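Local coordinates for StiE protein (Stigmatella aurantiaca, PDB 6ECX) that binds S-adenosylmethionine as the oxygen methyltransferase domain of a modular polyketide synthase and probably methylates an oxygen of the polyketide chain, at residues 51-56 / 245-250; 44-49 / 238-243; 116-121 / 151-156; 93-98 / 164-169. One frame throughout, in Å; residues are numbered along the deposited sequence.

Contact 1: 51-56 / 245-250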
# COMPACT_ATOMS: atom_id res chain seq x y z
N SER A 51 18.33 -12.04 -0.90
CA SER A 51 17.27 -12.96 -0.52
C SER A 51 16.29 -12.19 0.36
O SER A 51 16.58 -11.92 1.53
CB SER A 51 17.82 -14.17 0.21
OG SER A 51 16.77 -14.89 0.81
N TRP A 52 15.16 -11.80 -0.23
CA TRP A 52 14.11 -11.17 0.56
C TRP A 52 13.67 -12.07 1.71
O TRP A 52 13.41 -11.59 2.82
CB TRP A 52 12.93 -10.83 -0.36
CG TRP A 52 11.80 -10.19 0.35
CD1 TRP A 52 11.68 -8.86 0.66
CD2 TRP A 52 10.62 -10.83 0.84
NE1 TRP A 52 10.50 -8.64 1.32
CE2 TRP A 52 9.83 -9.83 1.44
CE3 TRP A 52 10.16 -12.15 0.84
CZ2 TRP A 52 8.59 -10.11 2.03
CZ3 TRP A 52 8.94 -12.43 1.43
CH2 TRP A 52 8.17 -11.41 2.01
N ILE A 53 13.62 -13.38 1.47
CA ILE A 53 13.13 -14.29 2.50
C ILE A 53 14.09 -14.33 3.68
O ILE A 53 13.67 -14.30 4.84
CB ILE A 53 12.85 -15.68 1.90
CG1 ILE A 53 11.94 -16.50 2.81
CG2 ILE A 53 14.13 -16.45 1.57
CD1 ILE A 53 10.51 -15.99 2.79
N ARG A 54 15.40 -14.36 3.42
CA ARG A 54 16.36 -14.40 4.52
C ARG A 54 16.41 -13.06 5.25
O ARG A 54 16.52 -13.02 6.48
CB ARG A 54 17.76 -14.79 4.01
CG ARG A 54 17.86 -16.20 3.47
CD ARG A 54 19.27 -16.57 3.01
NE ARG A 54 19.45 -18.03 3.02
CZ ARG A 54 20.47 -18.68 2.48
NH1 ARG A 54 21.44 -18.03 1.86
NH2 ARG A 54 20.51 -20.00 2.56
N THR A 55 16.32 -11.96 4.50
CA THR A 55 16.38 -10.64 5.13
C THR A 55 15.22 -10.42 6.09
O THR A 55 15.40 -9.88 7.19
CB THR A 55 16.40 -9.55 4.05
OG1 THR A 55 17.62 -9.64 3.31
CG2 THR A 55 16.30 -8.18 4.69
N VAL A 56 14.02 -10.85 5.70
CA VAL A 56 12.83 -10.59 6.50
C VAL A 56 12.80 -11.42 7.78
O VAL A 56 12.15 -11.01 8.76
CB VAL A 56 11.58 -10.82 5.62
CG1 VAL A 56 10.29 -10.73 6.43
CG2 VAL A 56 11.54 -9.80 4.51
N PRO A 245 16.39 -17.56 -6.94
CA PRO A 245 16.55 -18.83 -7.67
C PRO A 245 16.72 -20.05 -6.77
O PRO A 245 16.58 -21.17 -7.27
CB PRO A 245 17.81 -18.60 -8.52
CG PRO A 245 18.06 -17.15 -8.50
CD PRO A 245 17.49 -16.63 -7.22
N ASP A 246 17.01 -19.86 -5.48
CA ASP A 246 17.18 -20.97 -4.54
C ASP A 246 16.13 -20.91 -3.44
O ASP A 246 16.36 -21.40 -2.32
CB ASP A 246 18.59 -20.96 -3.94
CG ASP A 246 19.04 -22.34 -3.48
OD1 ASP A 246 19.18 -23.24 -4.33
OD2 ASP A 246 19.26 -22.51 -2.26
N TYR A 247 14.96 -20.32 -3.75
CA TYR A 247 13.94 -20.08 -2.74
C TYR A 247 13.49 -21.36 -2.04
O TYR A 247 13.15 -21.33 -0.86
CB TYR A 247 12.72 -19.39 -3.37
CG TYR A 247 11.55 -19.22 -2.41
CD1 TYR A 247 11.43 -18.07 -1.63
CD2 TYR A 247 10.57 -20.21 -2.28
CE1 TYR A 247 10.37 -17.91 -0.75
CE2 TYR A 247 9.51 -20.06 -1.41
CZ TYR A 247 9.41 -18.91 -0.65
OH TYR A 247 8.36 -18.76 0.23
N ALA A 248 13.46 -22.48 -2.77
CA ALA A 248 13.00 -23.73 -2.18
C ALA A 248 13.91 -24.16 -1.03
O ALA A 248 13.46 -24.32 0.11
CB ALA A 248 12.94 -24.82 -3.26
N ALA A 249 15.20 -24.35 -1.31
CA ALA A 249 16.13 -24.75 -0.25
C ALA A 249 16.37 -23.63 0.76
O ALA A 249 16.78 -23.91 1.88
CB ALA A 249 17.45 -25.21 -0.85
N GLN A 250 16.13 -22.36 0.39
CA GLN A 250 16.24 -21.31 1.38
C GLN A 250 15.07 -21.35 2.36
O GLN A 250 15.26 -21.21 3.58
CB GLN A 250 16.33 -19.93 0.71
CG GLN A 250 17.67 -19.67 0.05
CD GLN A 250 17.98 -18.20 -0.12
OE1 GLN A 250 17.15 -17.33 0.16
NE2 GLN A 250 19.19 -17.91 -0.58
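Ser51 turns its hydroxyl onto the amide of Gln250: OG donates to OE1 over 2.6 Å, close to the plane of that amide's carbonyl. The torsion at the serine (chi1 167°) sets OG opposite its own backbone N and beside the carbonyl carbon, where the same oxygen also accepts from Arg54 N at 3.0 Å. Ser51 is therefore the N-cap of helix 52-57 and at once the link to the second helix; the one hydroxyl both donates and accepts. Two residues on, Ile53 divides its branches between two neighbours. CG2 rests 3.4 Å from Gln250 OE1, while CD1 lies 4.0 Å from CE1 of Tyr247, reaching that ring obliquely. Arg54 then lays its extended chain across Gln250 at roughly a right angle. Its guanidinium is nearly parallel to the amide, the planes 10° apart, and NE2 sits over one face, toward the rim. The 3.3 Å between Arg54 NH1 and Gln250 NE2 separates two donors, so this is flat stacking and not a bond. Gln250 OE1 also takes a hydrogen bond from Asn244 ND2, which helps fix the amide's rotation. The contact thus joins the first turns of two helices, 52-57 and 247-255, with Trp52 turned to helices 64-80 and 235-242 while Ile53 and Tyr247 also touch helix 263-280.

Contact 2: 44-49 / 238-243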
# COMPACT_ATOMS: atom_id res chain seq x y z
N GLN A 44 15.12 -1.99 -8.91
CA GLN A 44 15.20 -1.60 -10.31
C GLN A 44 15.74 -2.75 -11.16
O GLN A 44 15.31 -2.94 -12.31
CB GLN A 44 16.08 -0.36 -10.48
CG GLN A 44 15.61 0.87 -9.68
CD GLN A 44 16.26 0.96 -8.31
OE1 GLN A 44 16.73 -0.03 -7.76
NE2 GLN A 44 16.29 2.17 -7.75
N GLU A 45 16.65 -3.54 -10.60
CA GLU A 45 17.16 -4.75 -11.24
C GLU A 45 17.28 -5.85 -10.20
O GLU A 45 17.35 -5.59 -8.99
CB GLU A 45 18.52 -4.52 -11.92
CG GLU A 45 18.49 -3.60 -13.14
CD GLU A 45 17.64 -4.15 -14.28
OE1 GLU A 45 17.48 -5.39 -14.36
OE2 GLU A 45 17.14 -3.34 -15.09
N ILE A 46 17.30 -7.10 -10.68
CA ILE A 46 17.66 -8.22 -9.82
C ILE A 46 19.08 -8.00 -9.31
O ILE A 46 19.99 -7.68 -10.08
CB ILE A 46 17.55 -9.55 -10.59
CG1 ILE A 46 16.07 -9.87 -10.87
CG2 ILE A 46 18.27 -10.68 -9.84
CD1 ILE A 46 15.89 -10.93 -11.94
N VAL A 47 19.27 -8.14 -8.01
CA VAL A 47 20.62 -8.06 -7.45
C VAL A 47 21.02 -9.48 -7.02
O VAL A 47 20.42 -10.04 -6.09
CB VAL A 47 20.71 -7.05 -6.30
CG1 VAL A 47 20.57 -5.62 -6.85
CG2 VAL A 47 19.65 -7.28 -5.29
N PRO A 48 21.99 -10.10 -7.69
CA PRO A 48 22.29 -11.51 -7.42
C PRO A 48 22.66 -11.72 -5.96
O PRO A 48 23.35 -10.89 -5.35
CB PRO A 48 23.46 -11.80 -8.35
CG PRO A 48 23.32 -10.81 -9.45
CD PRO A 48 22.80 -9.56 -8.79
N GLY A 49 22.16 -12.81 -5.39
CA GLY A 49 22.44 -13.14 -4.02
C GLY A 49 21.56 -12.47 -2.98
O GLY A 49 21.60 -12.87 -1.82
N VAL A 238 8.84 -5.02 -8.09
CA VAL A 238 8.43 -5.78 -6.91
C VAL A 238 8.81 -7.25 -7.09
O VAL A 238 9.36 -7.88 -6.18
CB VAL A 238 6.92 -5.58 -6.68
CG1 VAL A 238 6.36 -6.70 -5.84
CG2 VAL A 238 6.69 -4.24 -5.99
N ALA A 239 8.58 -7.79 -8.29
CA ALA A 239 8.98 -9.16 -8.58
C ALA A 239 10.50 -9.32 -8.52
O ALA A 239 11.01 -10.36 -8.09
CB ALA A 239 8.45 -9.60 -9.94
N ASN A 240 11.24 -8.28 -8.94
CA ASN A 240 12.69 -8.31 -8.78
C ASN A 240 13.09 -8.42 -7.32
O ASN A 240 14.11 -9.03 -6.99
CB ASN A 240 13.33 -7.05 -9.38
CG ASN A 240 13.34 -7.05 -10.89
OD1 ASN A 240 13.15 -8.08 -11.54
ND2 ASN A 240 13.60 -5.88 -11.46
N CYS A 241 12.30 -7.81 -6.42
CA CYS A 241 12.62 -7.89 -5.00
C CYS A 241 12.46 -9.31 -4.48
O CYS A 241 13.26 -9.78 -3.66
CB CYS A 241 11.75 -6.91 -4.20
SG CYS A 241 12.04 -6.92 -2.42
N LEU A 242 11.44 -10.02 -4.97
CA LEU A 242 11.13 -11.38 -4.53
C LEU A 242 11.93 -12.44 -5.27
O LEU A 242 11.83 -13.62 -4.92
CB LEU A 242 9.64 -11.65 -4.69
CG LEU A 242 8.74 -10.67 -3.94
CD1 LEU A 242 7.28 -10.99 -4.17
CD2 LEU A 242 9.08 -10.72 -2.47
N HIS A 243 12.72 -12.05 -6.27
CA HIS A 243 13.47 -13.01 -7.07
C HIS A 243 14.46 -13.79 -6.21
O HIS A 243 15.28 -13.21 -5.49
CB HIS A 243 14.20 -12.28 -8.20
CG HIS A 243 14.79 -13.19 -9.22
ND1 HIS A 243 14.03 -13.82 -10.18
CD2 HIS A 243 16.07 -13.59 -9.43
CE1 HIS A 243 14.81 -14.57 -10.94
NE2 HIS A 243 16.05 -14.45 -10.51
O HOH W 1 14.67 -5.25 -14.13
O HOH W 2 16.76 -9.51 -6.47
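Ile46 lays its CD1 methyl squarely over one face of the His243 imidazole, 3.6 Å from the ring centroid and only 7° off the ring normal, a clean CH-pi contact. With CG1 placed opposite the carbonyl carbon (chi1 -70°) and CD1 extended beyond it, the branch reaches the middle of the ring, while CG2 comes to 3.7 Å from CD2 of His243 at the rim. CG1 also meets the Asn240 amide, whose OD1 is 3.5 Å from Ile46 CG1, so the isoleucine touches two side chains three residues apart. The polar end of the imidazole is tied elsewhere, its ND1 to the hydroxyl of Tyr275. Here an irregular segment, in the loop between helices 11-19 and 52-57, runs along the C-terminal end of helix 235-242, and water mediates the polar links between them. One water accepts from Asn240 ND2 at 2.9 Å and donates to Gln44 O at 3.0 Å, with a weaker bond to Glu45 OE1. A second donates to Asn240 O over 2.7 Å and accepts from Val47 N at 3.2 Å, bridging the two backbones. Asn240 is held at both ends of its amide: OD1 accepts from Arg279 of helix 263-280, and ND2 also donates to the backbone oxygen of Phe43, just before the loop segment.

Contact 3: 116-121 / 151-156. With SAM (S-adenosylmethionine), chain B; GOL (glycerol), chain E.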
# COMPACT_ATOMS: atom_id res chain seq x y z
N ASP A 116 -4.00 11.18 11.16
CA ASP A 116 -4.73 10.15 11.90
C ASP A 116 -4.53 8.80 11.24
O ASP A 116 -4.43 8.71 10.02
CB ASP A 116 -6.23 10.47 11.97
CG ASP A 116 -6.51 11.76 12.74
OD1 ASP A 116 -5.82 11.97 13.75
OD2 ASP A 116 -7.39 12.57 12.32
N GLY A 117 -4.47 7.75 12.04
CA GLY A 117 -4.36 6.40 11.51
C GLY A 117 -5.42 5.49 12.10
O GLY A 117 -5.77 5.61 13.28
N TYR A 118 -5.96 4.61 11.25
CA TYR A 118 -6.84 3.52 11.69
C TYR A 118 -6.15 2.19 11.42
O TYR A 118 -5.56 1.99 10.36
CB TYR A 118 -8.18 3.50 10.93
CG TYR A 118 -9.30 4.41 11.40
CD1 TYR A 118 -9.08 5.38 12.36
CD2 TYR A 118 -10.58 4.29 10.86
CE1 TYR A 118 -10.10 6.20 12.78
CE2 TYR A 118 -11.61 5.11 11.27
CZ TYR A 118 -11.36 6.06 12.25
OH TYR A 118 -12.37 6.90 12.69
N THR A 119 -6.24 1.28 12.38
CA THR A 119 -5.91 -0.12 12.16
C THR A 119 -6.88 -0.97 12.95
O THR A 119 -7.34 -0.57 14.02
CB THR A 119 -4.46 -0.44 12.57
OG1 THR A 119 -4.19 -1.84 12.40
CG2 THR A 119 -4.22 -0.06 14.02
N ILE A 120 -7.20 -2.16 12.43
CA ILE A 120 -8.10 -3.05 13.16
C ILE A 120 -7.35 -3.91 14.17
O ILE A 120 -7.98 -4.54 15.02
CB ILE A 120 -8.91 -3.96 12.23
CG1 ILE A 120 -7.99 -4.80 11.35
CG2 ILE A 120 -9.90 -3.15 11.41
CD1 ILE A 120 -8.73 -5.71 10.40
N SER A 121 -6.02 -3.95 14.09
CA SER A 121 -5.23 -4.73 15.04
C SER A 121 -5.01 -3.94 16.32
O SER A 121 -4.39 -2.87 16.30
CB SER A 121 -3.89 -5.12 14.41
OG SER A 121 -3.02 -5.65 15.39
N ASP A 151 -16.26 2.45 10.50
CA ASP A 151 -16.11 3.60 11.38
C ASP A 151 -15.72 4.82 10.55
O ASP A 151 -14.70 4.80 9.86
CB ASP A 151 -15.02 3.35 12.43
CG ASP A 151 -15.40 2.26 13.41
OD1 ASP A 151 -16.51 2.33 13.99
OD2 ASP A 151 -14.59 1.33 13.60
N ASP A 152 -16.52 5.88 10.65
CA ASP A 152 -16.18 7.12 9.97
C ASP A 152 -14.79 7.59 10.37
O ASP A 152 -14.40 7.52 11.53
CB ASP A 152 -17.21 8.21 10.28
CG ASP A 152 -18.43 8.12 9.39
OD1 ASP A 152 -18.51 7.16 8.59
OD2 ASP A 152 -19.31 9.00 9.49
N PHE A 153 -14.03 8.05 9.38
CA PHE A 153 -12.78 8.73 9.67
C PHE A 153 -13.07 9.96 10.54
O PHE A 153 -14.16 10.54 10.46
CB PHE A 153 -12.08 9.11 8.37
CG PHE A 153 -11.73 7.93 7.51
CD1 PHE A 153 -11.16 6.79 8.07
CD2 PHE A 153 -12.00 7.95 6.14
CE1 PHE A 153 -10.83 5.69 7.27
CE2 PHE A 153 -11.68 6.86 5.34
CZ PHE A 153 -11.09 5.73 5.90
N PRO A 154 -12.14 10.35 11.41
CA PRO A 154 -12.44 11.34 12.45
C PRO A 154 -12.04 12.76 12.07
O PRO A 154 -11.37 13.47 12.84
CB PRO A 154 -11.63 10.84 13.64
CG PRO A 154 -10.42 10.23 13.02
CD PRO A 154 -10.85 9.67 11.67
N GLY A 155 -12.44 13.20 10.88
CA GLY A 155 -12.08 14.53 10.43
C GLY A 155 -12.25 14.66 8.93
O GLY A 155 -12.78 13.78 8.26
N MET A 156 -11.74 15.78 8.43
CA MET A 156 -11.80 16.12 7.01
C MET A 156 -10.36 16.29 6.52
O MET A 156 -9.62 17.11 7.07
CB MET A 156 -12.63 17.39 6.80
CG MET A 156 -12.84 17.77 5.35
SD MET A 156 -13.74 16.52 4.41
CE MET A 156 -15.34 16.56 5.22
N SAM B . 0.06 0.58 5.32
CA SAM B . 0.97 -0.08 6.25
C SAM B . 2.36 -0.23 5.63
O SAM B . 2.50 -0.04 4.43
OXT SAM B . 3.35 -0.53 6.31
CB SAM B . 0.42 -1.44 6.64
CG SAM B . 0.00 -2.32 5.46
SD SAM B . -0.44 -3.97 6.05
CE SAM B . 0.03 -4.98 4.62
C5' SAM B . -2.25 -3.92 6.05
C4' SAM B . -2.82 -3.03 7.16
O4' SAM B . -4.20 -2.76 6.98
C3' SAM B . -2.70 -3.60 8.57
O3' SAM B . -2.22 -2.54 9.38
C2' SAM B . -4.13 -3.92 8.98
O2' SAM B . -4.39 -3.79 10.37
C1' SAM B . -4.89 -2.85 8.21
N9 SAM B . -6.32 -3.13 7.96
C8 SAM B . -6.84 -4.23 7.32
N7 SAM B . -8.19 -4.09 7.25
C5 SAM B . -8.54 -2.93 7.84
C6 SAM B . -9.76 -2.31 8.05
N6 SAM B . -10.90 -2.87 7.63
N1 SAM B . -9.82 -1.08 8.70
C2 SAM B . -8.66 -0.48 9.13
N3 SAM B . -7.45 -1.10 8.91
C4 SAM B . -7.38 -2.31 8.29
C1 GOL E . -9.04 16.86 10.25
O1 GOL E . -10.17 17.64 10.51
C2 GOL E . -8.15 16.84 11.52
O2 GOL E . -8.86 16.42 12.64
C3 GOL E . -6.96 15.88 11.15
O3 GOL E . -6.60 15.18 12.31
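With CG swung opposite the carbonyl carbon (chi1 -83°) and the ring turned by a small chi2 of 10°, Tyr118 points its phenol from strand 114-119 into the bend at 151-154. Phe153 sets its CG the same way, beside its backbone N, which brings its CD1 to 3.6 Å from Tyr118 CE2. The two rings meet obliquely, their planes at 54°, and Pro154 CD adds an apolar contact 3.7 Å from Tyr118 CZ. The hydroxyl donates to Asp152 O; the modelled separation of OH and O, 2.4 Å, is very short, so its exact length is doubtful. Arg146 NE is a second hydrogen-bond partner of that hydroxyl. Asp151 O approaches the ring edge in its plane, 3.4 Å from Tyr118 CE2. Strand 114-119 belongs to the parallel part of the Rossmann-like methyltransferase sheet, between 141-145 and 91-94, and the 151-156 loop leads into strand 157-163. Where the strand runs out, Thr119 OG1 accepts from Ser121 N in an ST turn. There the chain also reaches S-adenosylmethionine, with Ile120 CG2 3.4 Å from N1 of the adenine. Asp116, further back on the strand, forms a salt bridge through OD1 to Arg142, while OD2 is bound to the hydroxyl of Tyr157. The same OD2 accepts from O3 of a glycerol, probably from the crystallisation liquor, at 2.7 Å, and sits 3.9 Å from Pro154 CG. Within the loop, Asp152 OD1 forms a salt bridge to Arg181 of helix 172-181.

Contact 4: 93-98 / 164-169. With SAM (S-adenosylmethionine), chain B.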
# COMPACT_ATOMS: atom_id res chain seq x y z
N MET A 93 -4.95 11.14 6.43
CA MET A 93 -5.60 9.94 6.98
C MET A 93 -4.93 8.71 6.40
O MET A 93 -4.85 8.57 5.17
CB MET A 93 -7.09 9.92 6.64
CG MET A 93 -7.86 8.71 7.18
SD MET A 93 -8.06 8.86 8.98
CE MET A 93 -7.70 7.14 9.45
N ASP A 94 -4.47 7.78 7.27
CA ASP A 94 -3.93 6.49 6.85
C ASP A 94 -4.92 5.41 7.25
O ASP A 94 -5.05 5.10 8.44
CB ASP A 94 -2.57 6.23 7.50
CG ASP A 94 -1.91 4.92 7.02
OD1 ASP A 94 -2.61 4.00 6.54
OD2 ASP A 94 -0.67 4.82 7.15
N PHE A 95 -5.65 4.84 6.28
CA PHE A 95 -6.75 3.99 6.70
C PHE A 95 -6.35 2.53 6.94
O PHE A 95 -7.22 1.70 7.21
CB PHE A 95 -7.94 4.08 5.72
CG PHE A 95 -7.66 3.64 4.31
CD1 PHE A 95 -7.78 2.31 3.96
CD2 PHE A 95 -7.39 4.57 3.32
CE1 PHE A 95 -7.58 1.90 2.65
CE2 PHE A 95 -7.21 4.17 2.00
CZ PHE A 95 -7.30 2.84 1.66
N GLY A 96 -5.05 2.22 6.91
CA GLY A 96 -4.57 0.93 7.38
C GLY A 96 -3.13 1.07 7.80
O GLY A 96 -2.23 0.65 7.08
N CYS A 97 -2.90 1.66 8.98
CA CYS A 97 -1.62 2.32 9.25
C CYS A 97 -0.52 1.40 9.77
O CYS A 97 0.59 1.88 10.04
CB CYS A 97 -1.85 3.48 10.24
SG CYS A 97 -2.50 3.01 11.87
N GLY A 98 -0.76 0.09 9.88
CA GLY A 98 0.32 -0.83 10.23
C GLY A 98 1.01 -0.46 11.54
O GLY A 98 0.37 -0.30 12.59
N GLU A 164 -1.47 -1.13 0.46
CA GLU A 164 -1.80 -2.54 0.65
C GLU A 164 -2.85 -2.72 1.75
O GLU A 164 -2.70 -3.53 2.67
CB GLU A 164 -0.55 -3.36 0.95
CG GLU A 164 0.48 -3.39 -0.17
CD GLU A 164 1.66 -4.29 0.16
OE1 GLU A 164 2.72 -4.14 -0.48
OE2 GLU A 164 1.53 -5.15 1.06
N VAL A 165 -3.93 -1.94 1.66
CA VAL A 165 -4.99 -1.98 2.67
C VAL A 165 -6.34 -2.27 2.02
O VAL A 165 -7.05 -3.20 2.42
CB VAL A 165 -5.06 -0.65 3.45
CG1 VAL A 165 -6.12 -0.76 4.54
CG2 VAL A 165 -3.70 -0.29 4.03
N ALA A 166 -6.71 -1.46 1.02
CA ALA A 166 -8.03 -1.59 0.41
C ALA A 166 -8.28 -3.01 -0.08
O ALA A 166 -9.41 -3.51 -0.00
CB ALA A 166 -8.19 -0.58 -0.74
N GLY A 167 -7.24 -3.69 -0.56
CA GLY A 167 -7.40 -5.06 -1.02
C GLY A 167 -7.82 -6.04 0.05
O GLY A 167 -8.31 -7.13 -0.27
N LEU A 168 -7.65 -5.68 1.32
CA LEU A 168 -7.97 -6.52 2.47
C LEU A 168 -9.37 -6.29 3.02
O LEU A 168 -9.78 -7.02 3.93
CB LEU A 168 -6.97 -6.26 3.60
CG LEU A 168 -5.61 -6.94 3.61
CD1 LEU A 168 -4.63 -6.17 4.48
CD2 LEU A 168 -5.76 -8.35 4.13
N ILE A 169 -10.08 -5.30 2.51
CA ILE A 169 -11.32 -4.82 3.11
C ILE A 169 -12.47 -5.28 2.23
O ILE A 169 -12.59 -4.84 1.08
CB ILE A 169 -11.31 -3.29 3.28
CG1 ILE A 169 -10.24 -2.90 4.30
CG2 ILE A 169 -12.68 -2.80 3.72
CD1 ILE A 169 -10.09 -1.41 4.57
N SAM B . 0.06 0.58 5.32
CA SAM B . 0.97 -0.08 6.25
C SAM B . 2.36 -0.23 5.63
O SAM B . 2.50 -0.04 4.43
OXT SAM B . 3.35 -0.53 6.31
CB SAM B . 0.42 -1.44 6.64
CG SAM B . 0.00 -2.32 5.46
SD SAM B . -0.44 -3.97 6.05
CE SAM B . 0.03 -4.98 4.62
C5' SAM B . -2.25 -3.92 6.05
C4' SAM B . -2.82 -3.03 7.16
O4' SAM B . -4.20 -2.76 6.98
C3' SAM B . -2.70 -3.60 8.57
O3' SAM B . -2.22 -2.54 9.38
C2' SAM B . -4.13 -3.92 8.98
O2' SAM B . -4.39 -3.79 10.37
C1' SAM B . -4.89 -2.85 8.21
N9 SAM B . -6.32 -3.13 7.96
C8 SAM B . -6.84 -4.23 7.32
N7 SAM B . -8.19 -4.09 7.25
C5 SAM B . -8.54 -2.93 7.84
C6 SAM B . -9.76 -2.31 8.05
N6 SAM B . -10.90 -2.87 7.63
N1 SAM B . -9.82 -1.08 8.70
C2 SAM B . -8.66 -0.48 9.13
N3 SAM B . -7.45 -1.10 8.91
C4 SAM B . -7.38 -2.31 8.29
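Val165 is the bump here, and the bend at Phe95 and Gly96 is the hollow that takes it. Its two methyls divide the work: CG1 presses to 3.5 Å from Phe95 CD1, and CG2 settles 3.5 Å from Gly96 O, close to the glycine's CA. Gly96, having no side chain, lies against Val165, and the CA atoms of the two are 5.6 Å apart. The Phe95 ring slides past the valine in the opposite direction; its chi1 of 62° tucks CG between the backbone N and carbonyl carbon. The CE1 corner of the ring then faces Ala166, whose N lies near the ring plane at the edge and whose CB is 4.2 Å from CE1. Ile169 CD1 makes a looser touch on the ring further along. Behind, Phe95 is packed by Leu175 and Ile179 of helix 172-181 and by Leu189. Asp94 OD1 accepts from Gly96 N at 3.0 Å, an Asx turn that shapes the bend. Thus set, Gly96 O receives the amino N of S-adenosylmethionine over 2.9 Å, and Ile169 CG1 comes to 3.4 Å from N6 of the adenine. A glycine-rich turn after the first strand, facing the loop that follows the fourth, is the cofactor-binding hallmark of Rossmann-fold methyltransferases, and Gly98 belongs to this site.

In the fold
Contacts 3 and 4 share the cofactor end of the sheet: strands 114-119 and 91-94 are neighbours in it, bonded through Asp94 to Asp116 and Tyr118, and Phe153 packs on Phe95. Contact 4 is wholly buried and apolar between its segments, while contact 3, nearer the rim, mixes aromatic packing with charged ends. Both touch S-adenosylmethionine. Contacts 1 and 2 lie in the helical part, with centres 25 to 36 Å from those of the other two; they meet where Trp52 packs on Cys241 and Leu242, and their segments alternate along the chain. Contact 1 is partly buried and directly hydrogen-bonded; contact 2 is a surface one, bridged by water.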